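Local coordinates for O-ureido-L-serine synthase (Streptomyces lavendulae, PDB 3X44), which catalyses the pyridoxal 5'-phosphate-dependent addition of hydroxyurea to O-acetyl-L-serine, yielding O-ureido-L-serine for biosynthesis of the antibiotic D-cycloserine, at residues H26-S35 / A280-P291; L60-S71 / G86-Y97. The protein carries 1 engineered substitution. All coordinates share one frame; numbering follows the deposited sequence.

Contact 1 of 2, residues H26-S35 / A280-P291. With PUS ((E)-O-(carbamoylamino)-N-({3-hydroxy-2-methyl-5-[(phosphonooxy)methyl]pyridin-4-yl}methylidene)-L-serine), chain C.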
loop_
_atom_site.group_PDB
_atom_site.type_symbol
_atom_site.label_atom_id
_atom_site.label_comp_id
_atom_site.label_asym_id
_atom_site.label_seq_id
_atom_site.Cartn_x
_atom_site.Cartn_y
_atom_site.Cartn_z
ATOM N N HIS A 26 -29.950 5.613 6.735
ATOM C CA HIS A 26 -29.895 6.407 5.509
ATOM C C HIS A 26 -28.572 7.134 5.262
ATOM O O HIS A 26 -28.438 7.879 4.286
ATOM C CB HIS A 26 -31.043 7.422 5.501
ATOM C CG HIS A 26 -30.938 8.461 6.576
ATOM N ND1 HIS A 26 -31.109 8.171 7.913
ATOM C CD2 HIS A 26 -30.679 9.789 6.510
ATOM C CE1 HIS A 26 -30.958 9.275 8.625
ATOM N NE2 HIS A 26 -30.697 10.271 7.797
ATOM N N THR A 27 -27.592 6.920 6.134
ATOM C CA THR A 27 -26.306 7.582 5.978
ATOM C C THR A 27 -25.110 6.642 6.081
ATOM O O THR A 27 -25.253 5.442 6.331
ATOM C CB THR A 27 -26.126 8.685 7.027
ATOM O OG1 THR A 27 -25.862 8.086 8.305
ATOM C CG2 THR A 27 -27.375 9.546 7.115
ATOM N N SER A 28 -23.925 7.209 5.874
ATOM C CA SER A 28 -22.675 6.463 5.953
ATOM C C SER A 28 -21.699 7.307 6.756
ATOM O O SER A 28 -21.496 8.486 6.461
ATOM C CB SER A 28 -22.092 6.215 4.558
ATOM O OG SER A 28 -22.841 5.251 3.840
ATOM N N VAL A 29 -21.108 6.709 7.781
ATOM C CA VAL A 29 -20.145 7.416 8.605
ATOM C C VAL A 29 -18.822 6.681 8.530
ATOM O O VAL A 29 -18.750 5.489 8.816
ATOM C CB VAL A 29 -20.597 7.489 10.082
ATOM C CG1 VAL A 29 -19.550 8.223 10.915
ATOM C CG2 VAL A 29 -21.939 8.207 10.182
ATOM N N TYR A 30 -17.782 7.400 8.129
ATOM C CA TYR A 30 -16.451 6.826 8.017
ATOM C C TYR A 30 -15.583 7.469 9.087
ATOM O O TYR A 30 -15.878 8.570 9.538
ATOM C CB TYR A 30 -15.875 7.106 6.630
ATOM C CG TYR A 30 -16.504 6.294 5.514
ATOM C CD1 TYR A 30 -17.605 6.779 4.810
ATOM C CD2 TYR A 30 -15.975 5.054 5.142
ATOM C CE1 TYR A 30 -18.162 6.054 3.757
ATOM C CE2 TYR A 30 -16.531 4.323 4.085
ATOM C CZ TYR A 30 -17.619 4.831 3.400
ATOM O OH TYR A 30 -18.154 4.128 2.348
ATOM N N VAL A 31 -14.525 6.780 9.500
ATOM C CA VAL A 31 -13.635 7.303 10.528
ATOM C C VAL A 31 -12.156 7.109 10.178
ATOM O O VAL A 31 -11.768 6.059 9.658
ATOM C CB VAL A 31 -13.923 6.631 11.912
ATOM C CG1 VAL A 31 -15.287 7.058 12.419
ATOM C CG2 VAL A 31 -13.867 5.107 11.797
ATOM N N LYS A 32 -11.343 8.138 10.433
ATOM C CA LYS A 32 -9.901 8.070 10.182
ATOM C C LYS A 32 -9.266 7.610 11.485
ATOM O O LYS A 32 -9.343 8.298 12.511
ATOM C CB LYS A 32 -9.342 9.442 9.775
ATOM C CG LYS A 32 -7.978 9.384 9.066
ATOM C CD LYS A 32 -7.838 10.457 7.975
ATOM C CE LYS A 32 -6.455 10.436 7.312
ATOM N NZ LYS A 32 -6.084 9.105 6.710
ATOM N N VAL A 33 -8.651 6.435 11.438
ATOM C CA VAL A 33 -8.032 5.820 12.603
ATOM C C VAL A 33 -6.545 6.126 12.748
ATOM O O VAL A 33 -5.692 5.355 12.312
ATOM C CB VAL A 33 -8.233 4.292 12.551
ATOM C CG1 VAL A 33 -8.027 3.685 13.936
ATOM C CG2 VAL A 33 -9.623 3.990 12.035
ATOM N N GLU A 34 -6.252 7.251 13.395
ATOM C CA GLU A 34 -4.882 7.706 13.612
ATOM C C GLU A 34 -4.091 6.868 14.623
ATOM O O GLU A 34 -2.896 7.079 14.808
ATOM C CB GLU A 34 -4.903 9.171 14.054
ATOM C CG GLU A 34 -5.443 10.114 12.985
ATOM C CD GLU A 34 -4.572 10.144 11.746
ATOM O OE1 GLU A 34 -5.113 10.011 10.627
ATOM O OE2 GLU A 34 -3.342 10.303 11.892
ATOM N N SER A 35 -4.760 5.921 15.273
ATOM C CA SER A 35 -4.094 5.060 16.244
ATOM C C SER A 35 -3.081 4.183 15.515
ATOM O O SER A 35 -2.147 3.665 16.120
ATOM C CB SER A 35 -5.120 4.177 16.964
ATOM O OG SER A 35 -5.850 3.407 16.031
ATOM N N ALA A 280 -29.943 14.346 8.751
ATOM C CA ALA A 280 -29.410 14.625 7.414
ATOM C C ALA A 280 -30.153 13.867 6.312
ATOM O O ALA A 280 -30.764 12.831 6.563
ATOM C CB ALA A 280 -27.921 14.279 7.364
ATOM N N PRO A 281 -30.124 14.388 5.074
ATOM C CA PRO A 281 -30.805 13.717 3.959
ATOM C C PRO A 281 -30.192 12.360 3.645
ATOM O O PRO A 281 -29.017 12.119 3.918
ATOM C CB PRO A 281 -30.647 14.692 2.793
ATOM C CG PRO A 281 -29.479 15.542 3.156
ATOM C CD PRO A 281 -29.483 15.646 4.653
ATOM N N GLU A 282 -30.994 11.474 3.068
ATOM C CA GLU A 282 -30.528 10.140 2.714
ATOM C C GLU A 282 -29.315 10.213 1.787
ATOM O O GLU A 282 -29.244 11.078 0.918
ATOM C CB GLU A 282 -31.654 9.362 2.032
ATOM C CG GLU A 282 -33.030 9.602 2.643
ATOM C CD GLU A 282 -33.920 8.371 2.586
ATOM O OE1 GLU A 282 -34.728 8.172 3.522
ATOM O OE2 GLU A 282 -33.812 7.603 1.605
ATOM N N GLY A 283 -28.366 9.302 1.980
ATOM C CA GLY A 283 -27.168 9.282 1.154
ATOM C C GLY A 283 -26.008 10.090 1.715
ATOM O O GLY A 283 -24.872 9.953 1.263
ATOM N N THR A 284 -26.296 10.929 2.704
ATOM C CA THR A 284 -25.281 11.776 3.329
ATOM C C THR A 284 -24.092 10.966 3.844
ATOM O O THR A 284 -24.267 9.994 4.582
ATOM C CB THR A 284 -25.891 12.577 4.501
ATOM O OG1 THR A 284 -26.862 13.501 3.992
ATOM C CG2 THR A 284 -24.812 13.347 5.256
ATOM N N VAL A 285 -22.888 11.370 3.442
ATOM C CA VAL A 285 -21.659 10.699 3.865
ATOM C C VAL A 285 -20.824 11.625 4.755
ATOM O O VAL A 285 -20.567 12.778 4.400
ATOM C CB VAL A 285 -20.797 10.274 2.658
ATOM C CG1 VAL A 285 -19.558 9.541 3.152
ATOM C CG2 VAL A 285 -21.604 9.377 1.724
ATOM N N LEU A 286 -20.404 11.111 5.907
ATOM C CA LEU A 286 -19.616 11.894 6.849
ATOM C C LEU A 286 -18.321 11.205 7.241
ATOM O O LEU A 286 -18.263 9.982 7.311
ATOM C CB LEU A 286 -20.432 12.156 8.115
ATOM C CG LEU A 286 -21.810 12.788 7.920
ATOM C CD1 LEU A 286 -22.885 11.696 7.840
ATOM C CD2 LEU A 286 -22.084 13.728 9.083
ATOM N N LEU A 287 -17.290 12.008 7.500
ATOM C CA LEU A 287 -15.985 11.504 7.915
ATOM C C LEU A 287 -15.594 12.129 9.252
ATOM O O LEU A 287 -15.599 13.357 9.397
ATOM C CB LEU A 287 -14.920 11.849 6.877
ATOM C CG LEU A 287 -13.488 11.487 7.277
ATOM C CD1 LEU A 287 -13.350 9.957 7.312
ATOM C CD2 LEU A 287 -12.496 12.094 6.288
ATOM N N ALA A 288 -15.243 11.280 10.218
ATOM C CA ALA A 288 -14.847 11.727 11.548
ATOM C C ALA A 288 -13.423 11.297 11.896
ATOM O O ALA A 288 -13.020 10.160 11.624
ATOM C CB ALA A 288 -15.817 11.174 12.595
ATOM N N MET A 289 -12.668 12.211 12.501
ATOM C CA MET A 289 -11.296 11.929 12.904
ATOM C C MET A 289 -11.253 11.242 14.267
ATOM O O MET A 289 -11.946 11.650 15.193
ATOM C CB MET A 289 -10.487 13.225 13.001
ATOM C CG MET A 289 -10.333 13.982 11.701
ATOM S SD MET A 289 -9.255 13.107 10.557
ATOM C CE MET A 289 -7.693 13.138 11.450
ATOM N N LEU A 290 -10.445 10.191 14.375
ATOM C CA LEU A 290 -10.254 9.470 15.630
ATOM C C LEU A 290 -8.756 9.675 15.884
ATOM O O LEU A 290 -7.909 8.929 15.381
ATOM C CB LEU A 290 -10.572 7.977 15.471
ATOM C CG LEU A 290 -11.872 7.549 14.772
ATOM C CD1 LEU A 290 -12.070 6.057 15.004
ATOM C CD2 LEU A 290 -13.072 8.342 15.288
ATOM N N PRO A 291 -8.416 10.717 16.652
ATOM C CA PRO A 291 -7.037 11.087 16.993
ATOM C C PRO A 291 -6.110 10.067 17.632
ATOM O O PRO A 291 -4.922 10.037 17.311
ATOM C CB PRO A 291 -7.209 12.334 17.859
ATOM C CG PRO A 291 -8.543 12.910 17.403
ATOM C CD PRO A 291 -9.382 11.670 17.232
HETATM N N PUS C . -2.941 17.045 21.134
HETATM C CA PUS C . -1.813 18.049 21.290
HETATM C CB PUS C . -2.352 19.466 21.700
HETATM O OG PUS C . -3.099 19.375 22.996
HETATM N ND PUS C . -2.970 20.596 23.758
HETATM C CE PUS C . -4.080 21.269 24.135
HETATM N NZ2 PUS C . -5.248 21.057 23.501
HETATM O OZ1 PUS C . -4.027 22.053 25.028
HETATM C C PUS C . -0.839 17.534 22.372
HETATM O O PUS C . -0.821 16.365 22.638
HETATM O OT PUS C . -0.101 18.300 22.944
HETATM C C2 PUS C . -6.354 14.213 20.795
HETATM C C3 PUS C . -5.136 15.041 20.860
HETATM C C4 PUS C . -5.089 16.295 20.099
HETATM C C5 PUS C . -6.248 16.666 19.278
HETATM C C6 PUS C . -7.414 15.769 19.269
HETATM C C2A PUS C . -6.453 12.944 21.593
HETATM C C4A PUS C . -3.949 17.273 20.275
HETATM C C5A PUS C . -6.263 17.947 18.458
HETATM N N1 PUS C . -7.420 14.611 20.015
HETATM O O3 PUS C . -4.065 14.616 21.558
HETATM O O1P PUS C . -3.834 19.620 17.681
HETATM O O2P PUS C . -4.327 18.957 15.466
HETATM O O3P PUS C . -5.962 20.119 16.742
HETATM O O4P PUS C . -5.389 17.823 17.286
HETATM P P PUS C . -4.878 19.137 16.797
HETATM O O HOH W 1 -7.736 6.122 16.270
#
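Val31 presses its branch point into the fork of Leu290 where two parallel neighbours, strands 28-33 and 285-290, run side by side in the larger sheet of this fold-type II pyridoxal phosphate enzyme. Leu290 reaches back along the first strand with CG beside its own backbone N (chi1 -48°), which puts CB of Val31 3.6 Å from CG of Leu290. On the same face the small Ala288 forms a hollow beneath CG1 of Val31, and helix 264-278 closes over Leu286 and Leu290. The other face has larger knobs. CG1 of Val285 abuts the edge of the Tyr30 ring, 3.8 Å from CD1, while CD1 of Leu287 curls under the Tyr30 backbone. Met289, bent at chi2 and chi3, lies alongside Lys32 and points the same way, its SD 3.7 Å from CB of Lys32; the Lys32 ammonium runs on to a salt bridge with Glu159. Backbone bonds such as Tyr30 N to Leu286 O (2.8 Å) join the strands. At the strand entrance, the type II turn from Pro281 to Thr284 offers Gly283 N to His26 O, and the His26 ring turns its edge to Ala280 O for a weak bond from NE2. At the other end Pro291 directs its CB away from strand 28-33 to meet the aldimine of cofactor and product O-ureido-L-serine, 3.1 Å from N1 of the pyridine ring.

Contact 2 of 2, residues L60-S71 / G86-Y97; sequences LKPGDTIVECTS and GYRFVAVMGDTY. With PUS ((E)-O-(carbamoylamino)-N-({3-hydroxy-2-methyl-5-[(phosphonooxy)methyl]pyridin-4-yl}methylidene)-L-serine), chain C.
Ile66 wedges between two aromatic side chains of segment 86-97: its CD1 rests against CB of Tyr87 at 3.8 Å, and its CG2 meets CD1 of Phe89 at 3.9 Å. Beyond it the packing is close. CG2 of Val67 packs against CB of Val90 and CG2 of Val92 on one face, while helix 73-85 covers Phe89 on the other, and backbone bonds such as Val92 N to Glu68 O (2.8 Å) join the strands. Toward the turn at Lys61-Asp64 the contact opens to solvent. There Arg88 bends at chi2 (143°) to bring NH1 within 3.1 Å of Gly63 O, a weak bond, and Lys61 and Asp64 pair in a salt bridge. The edge of the Tyr87 ring meets Lys61 O, 3.2 Å from CE1, with Leu60 CD1 over one face; its hydroxyl bonds to Glu55. At the opposite end a water bridges Thr70 O and Gly94 N, and CA of Ser71 makes a CH-pi contact 3.8 Å from the Tyr97 ring centroid. Adduct oxygen OT takes bonds from Thr70 OG1 (2.6 Å) and Ser71 N, adduct OG one from Ser71 OG. This is a beta-alpha-beta unit in which Thr70 and Ser71, between strand 65-70 and helix 73-85, hold the bound amino acid's carboxylate.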
loop_
_atom_site.group_PDB
_atom_site.type_symbol
_atom_site.label_atom_id
_atom_site.label_comp_id
_atom_site.label_asym_id
_atom_site.label_seq_id
_atom_site.Cartn_x
_atom_site.Cartn_y
_atom_site.Cartn_z
ATOM N N LEU A 60 18.179 22.188 14.655
ATOM C CA LEU A 60 18.334 20.972 15.446
ATOM C C LEU A 60 19.566 20.187 15.042
ATOM O O LEU A 60 19.827 19.986 13.860
ATOM C CB LEU A 60 17.101 20.074 15.303
ATOM C CG LEU A 60 15.947 20.256 16.295
ATOM C CD1 LEU A 60 14.896 19.176 16.036
ATOM C CD2 LEU A 60 16.450 20.170 17.728
ATOM N N LYS A 61 20.320 19.739 16.036
ATOM C CA LYS A 61 21.527 18.964 15.795
ATOM C C LYS A 61 21.498 17.775 16.745
ATOM O O LYS A 61 20.864 17.832 17.795
ATOM C CB LYS A 61 22.770 19.839 16.037
ATOM C CG LYS A 61 23.867 19.206 16.887
ATOM C CD LYS A 61 24.978 20.204 17.193
ATOM C CE LYS A 61 24.929 20.677 18.647
ATOM N NZ LYS A 61 24.155 21.945 18.803
ATOM N N PRO A 62 22.167 16.673 16.378
ATOM C CA PRO A 62 22.183 15.488 17.245
ATOM C C PRO A 62 22.555 15.817 18.690
ATOM O O PRO A 62 23.515 16.549 18.947
ATOM C CB PRO A 62 23.201 14.552 16.584
ATOM C CG PRO A 62 23.860 15.350 15.501
ATOM C CD PRO A 62 22.928 16.463 15.137
ATOM N N GLY A 63 21.787 15.271 19.628
ATOM C CA GLY A 63 22.043 15.519 21.035
ATOM C C GLY A 63 21.294 16.732 21.559
ATOM O O GLY A 63 21.277 16.982 22.766
ATOM N N ASP A 64 20.679 17.491 20.654
ATOM C CA ASP A 64 19.919 18.677 21.047
ATOM C C ASP A 64 18.692 18.279 21.864
ATOM O O ASP A 64 18.196 17.156 21.750
ATOM C CB ASP A 64 19.472 19.454 19.810
ATOM C CG ASP A 64 20.470 20.523 19.399
ATOM O OD1 ASP A 64 20.273 21.125 18.324
ATOM O OD2 ASP A 64 21.447 20.758 20.146
ATOM N N THR A 65 18.205 19.208 22.683
ATOM C CA THR A 65 17.042 18.954 23.527
ATOM C C THR A 65 15.796 19.703 23.046
ATOM O O THR A 65 15.842 20.901 22.782
ATOM C CB THR A 65 17.329 19.359 24.992
ATOM O OG1 THR A 65 18.328 18.488 25.547
ATOM C CG2 THR A 65 16.059 19.268 25.827
ATOM N N ILE A 66 14.686 18.983 22.945
ATOM C CA ILE A 66 13.424 19.564 22.503
ATOM C C ILE A 66 12.468 19.643 23.687
ATOM O O ILE A 66 12.333 18.685 24.452
ATOM C CB ILE A 66 12.771 18.702 21.384
ATOM C CG1 ILE A 66 13.659 18.700 20.138
ATOM C CG2 ILE A 66 11.390 19.240 21.040
ATOM C CD1 ILE A 66 13.725 17.368 19.433
ATOM N N VAL A 67 11.816 20.792 23.841
ATOM C CA VAL A 67 10.870 20.984 24.935
ATOM C C VAL A 67 9.535 21.468 24.390
ATOM O O VAL A 67 9.491 22.303 23.482
ATOM C CB VAL A 67 11.389 22.009 25.976
ATOM C CG1 VAL A 67 11.419 23.410 25.375
ATOM C CG2 VAL A 67 10.496 21.985 27.211
ATOM N N GLU A 68 8.452 20.941 24.953
ATOM C CA GLU A 68 7.115 21.311 24.505
ATOM C C GLU A 68 6.049 21.105 25.579
ATOM O O GLU A 68 6.133 20.175 26.384
ATOM C CB GLU A 68 6.750 20.489 23.270
ATOM C CG GLU A 68 5.338 20.728 22.772
ATOM C CD GLU A 68 5.171 22.113 22.196
ATOM O OE1 GLU A 68 5.189 23.089 22.977
ATOM O OE2 GLU A 68 5.028 22.225 20.962
ATOM N N CYS A 69 5.063 21.996 25.607
ATOM C CA CYS A 69 3.953 21.871 26.551
ATOM C C CYS A 69 2.937 21.049 25.774
ATOM O O CYS A 69 2.576 21.405 24.653
ATOM C CB CYS A 69 3.345 23.233 26.898
ATOM S SG CYS A 69 1.747 23.080 27.722
ATOM N N THR A 70 2.475 19.955 26.360
ATOM C CA THR A 70 1.555 19.080 25.649
ATOM C C THR A 70 0.432 18.543 26.530
ATOM O O THR A 70 0.553 18.541 27.754
ATOM C CB THR A 70 2.349 17.881 25.075
ATOM O OG1 THR A 70 1.455 16.936 24.487
ATOM C CG2 THR A 70 3.122 17.187 26.195
ATOM N N SER A 71 -0.656 18.103 25.901
ATOM C CA SER A 71 -1.770 17.500 26.636
ATOM C C SER A 71 -1.471 16.003 26.717
ATOM O O SER A 71 -2.259 15.228 27.266
ATOM C CB SER A 71 -3.111 17.722 25.916
ATOM O OG SER A 71 -3.123 17.153 24.615
ATOM N N GLY A 86 17.819 10.517 17.679
ATOM C CA GLY A 86 18.965 10.918 18.480
ATOM C C GLY A 86 18.849 12.268 19.165
ATOM O O GLY A 86 19.818 13.027 19.213
ATOM N N TYR A 87 17.670 12.571 19.697
ATOM C CA TYR A 87 17.450 13.830 20.398
ATOM C C TYR A 87 17.028 13.577 21.843
ATOM O O TYR A 87 16.743 12.440 22.237
ATOM C CB TYR A 87 16.360 14.654 19.703
ATOM C CG TYR A 87 16.739 15.142 18.325
ATOM C CD1 TYR A 87 17.825 15.997 18.145
ATOM C CD2 TYR A 87 16.025 14.729 17.200
ATOM C CE1 TYR A 87 18.193 16.429 16.870
ATOM C CE2 TYR A 87 16.387 15.156 15.927
ATOM C CZ TYR A 87 17.473 16.003 15.770
ATOM O OH TYR A 87 17.843 16.424 14.513
ATOM N N ARG A 88 17.017 14.647 22.630
ATOM C CA ARG A 88 16.591 14.589 24.019
ATOM C C ARG A 88 15.265 15.339 24.019
ATOM O O ARG A 88 15.113 16.320 23.290
ATOM C CB ARG A 88 17.607 15.294 24.928
ATOM C CG ARG A 88 18.830 14.447 25.271
ATOM C CD ARG A 88 20.107 15.290 25.325
ATOM N NE ARG A 88 21.262 14.519 25.785
ATOM C CZ ARG A 88 22.512 14.979 25.815
ATOM N NH1 ARG A 88 22.781 16.215 25.412
ATOM N NH2 ARG A 88 23.495 14.206 26.258
ATOM N N PHE A 89 14.306 14.876 24.813
ATOM C CA PHE A 89 13.000 15.519 24.873
ATOM C C PHE A 89 12.517 15.743 26.308
ATOM O O PHE A 89 12.705 14.894 27.185
ATOM C CB PHE A 89 11.960 14.685 24.105
ATOM C CG PHE A 89 10.572 15.266 24.154
ATOM C CD1 PHE A 89 10.311 16.518 23.598
ATOM C CD2 PHE A 89 9.543 14.595 24.806
ATOM C CE1 PHE A 89 9.050 17.100 23.695
ATOM C CE2 PHE A 89 8.275 15.162 24.912
ATOM C CZ PHE A 89 8.027 16.421 24.356
ATOM N N VAL A 90 11.889 16.894 26.533
ATOM C CA VAL A 90 11.361 17.260 27.842
ATOM C C VAL A 90 9.916 17.699 27.667
ATOM O O VAL A 90 9.649 18.695 26.996
ATOM C CB VAL A 90 12.119 18.458 28.458
ATOM C CG1 VAL A 90 11.607 18.718 29.871
ATOM C CG2 VAL A 90 13.607 18.200 28.458
ATOM N N ALA A 91 8.989 16.966 28.274
ATOM C CA ALA A 91 7.573 17.297 28.168
ATOM C C ALA A 91 7.100 18.148 29.344
ATOM O O ALA A 91 7.473 17.899 30.487
ATOM C CB ALA A 91 6.745 16.023 28.088
ATOM N N VAL A 92 6.293 19.160 29.039
ATOM C CA VAL A 92 5.716 20.051 30.040
ATOM C C VAL A 92 4.232 19.724 29.954
ATOM O O VAL A 92 3.567 20.121 29.006
ATOM C CB VAL A 92 5.929 21.532 29.671
ATOM C CG1 VAL A 92 5.057 22.415 30.550
ATOM C CG2 VAL A 92 7.397 21.900 29.836
ATOM N N MET A 93 3.716 19.001 30.942
ATOM C CA MET A 93 2.323 18.575 30.907
ATOM C C MET A 93 1.511 18.811 32.174
ATOM O O MET A 93 2.014 18.662 33.283
ATOM C CB MET A 93 2.285 17.084 30.549
ATOM C CG MET A 93 0.905 16.519 30.303
ATOM S SD MET A 93 1.031 14.870 29.583
ATOM C CE MET A 93 2.054 14.016 30.808
ATOM N N GLY A 94 0.246 19.182 31.996
ATOM C CA GLY A 94 -0.624 19.410 33.137
ATOM C C GLY A 94 -0.678 18.142 33.961
ATOM O O GLY A 94 -0.641 17.046 33.404
ATOM N N ASP A 95 -0.783 18.277 35.281
ATOM C CA ASP A 95 -0.804 17.107 36.155
ATOM C C ASP A 95 -2.094 16.296 36.131
ATOM O O ASP A 95 -2.157 15.224 36.740
ATOM C CB ASP A 95 -0.527 17.528 37.594
ATOM C CG ASP A 95 -1.563 18.504 38.127
ATOM O OD1 ASP A 95 -2.549 18.806 37.413
ATOM O OD2 ASP A 95 -1.384 18.971 39.266
ATOM N N THR A 96 -3.115 16.794 35.435
ATOM C CA THR A 96 -4.393 16.095 35.376
ATOM C C THR A 96 -4.580 15.160 34.184
ATOM O O THR A 96 -5.534 14.380 34.156
ATOM C CB THR A 96 -5.573 17.090 35.415
ATOM O OG1 THR A 96 -5.335 18.160 34.494
ATOM C CG2 THR A 96 -5.731 17.663 36.824
ATOM N N TYR A 97 -3.680 15.232 33.204
ATOM C CA TYR A 97 -3.770 14.359 32.030
ATOM C C TYR A 97 -3.460 12.924 32.477
ATOM O O TYR A 97 -2.762 12.723 33.463
ATOM C CB TYR A 97 -2.806 14.846 30.938
ATOM C CG TYR A 97 -3.322 16.107 30.277
ATOM C CD1 TYR A 97 -2.752 17.348 30.556
ATOM C CD2 TYR A 97 -4.445 16.065 29.445
ATOM C CE1 TYR A 97 -3.298 18.523 30.023
ATOM C CE2 TYR A 97 -4.990 17.233 28.915
ATOM C CZ TYR A 97 -4.412 18.453 29.211
ATOM O OH TYR A 97 -4.960 19.604 28.702
HETATM N N PUS C . -2.941 17.045 21.134
HETATM C CA PUS C . -1.813 18.049 21.290
HETATM C CB PUS C . -2.352 19.466 21.700
HETATM O OG PUS C . -3.099 19.375 22.996
HETATM N ND PUS C . -2.970 20.596 23.758
HETATM C CE PUS C . -4.080 21.269 24.135
HETATM N NZ2 PUS C . -5.248 21.057 23.501
HETATM O OZ1 PUS C . -4.027 22.053 25.028
HETATM C C PUS C . -0.839 17.534 22.372
HETATM O O PUS C . -0.821 16.365 22.638
HETATM O OT PUS C . -0.101 18.300 22.944
HETATM C C2 PUS C . -6.354 14.213 20.795
HETATM C C3 PUS C . -5.136 15.041 20.860
HETATM C C4 PUS C . -5.089 16.295 20.099
HETATM C C5 PUS C . -6.248 16.666 19.278
HETATM C C6 PUS C . -7.414 15.769 19.269
HETATM C C2A PUS C . -6.453 12.944 21.593
HETATM C C4A PUS C . -3.949 17.273 20.275
HETATM C C5A PUS C . -6.263 17.947 18.458
HETATM N N1 PUS C . -7.420 14.611 20.015
HETATM O O3 PUS C . -4.065 14.616 21.558
HETATM O O1P PUS C . -3.834 19.620 17.681
HETATM O O2P PUS C . -4.327 18.957 15.466
HETATM O O3P PUS C . -5.962 20.119 16.742
HETATM O O4P PUS C . -5.389 17.823 17.286
HETATM P P PUS C . -4.878 19.137 16.797
HETATM O O HOH W 2 -0.218 20.621 29.542
#

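Overall arrangement
Contact 1 belongs to the mixed sheet and contact 2 to the separate four-strand parallel sheet; they lie on opposite sides of the chain's centre, about 34 Å apart between centres. Each joins adjacent parallel strands and is partly buried, with a well-covered middle and a more open turn before one of its strands. Their connections differ: 60-71 and 86-97 are linked directly through helix 73-85, whereas 26-35 and 280-291 close a long loop that contains all of contact 2. The C-terminal ends of segments 280-291 and 60-71 both reach the same adduct, though the contacts themselves do not touch. Contact 1 offers it an apolar proline against the pyridine ring, contact 2 hydroxyls and an amide to its amino-acid part.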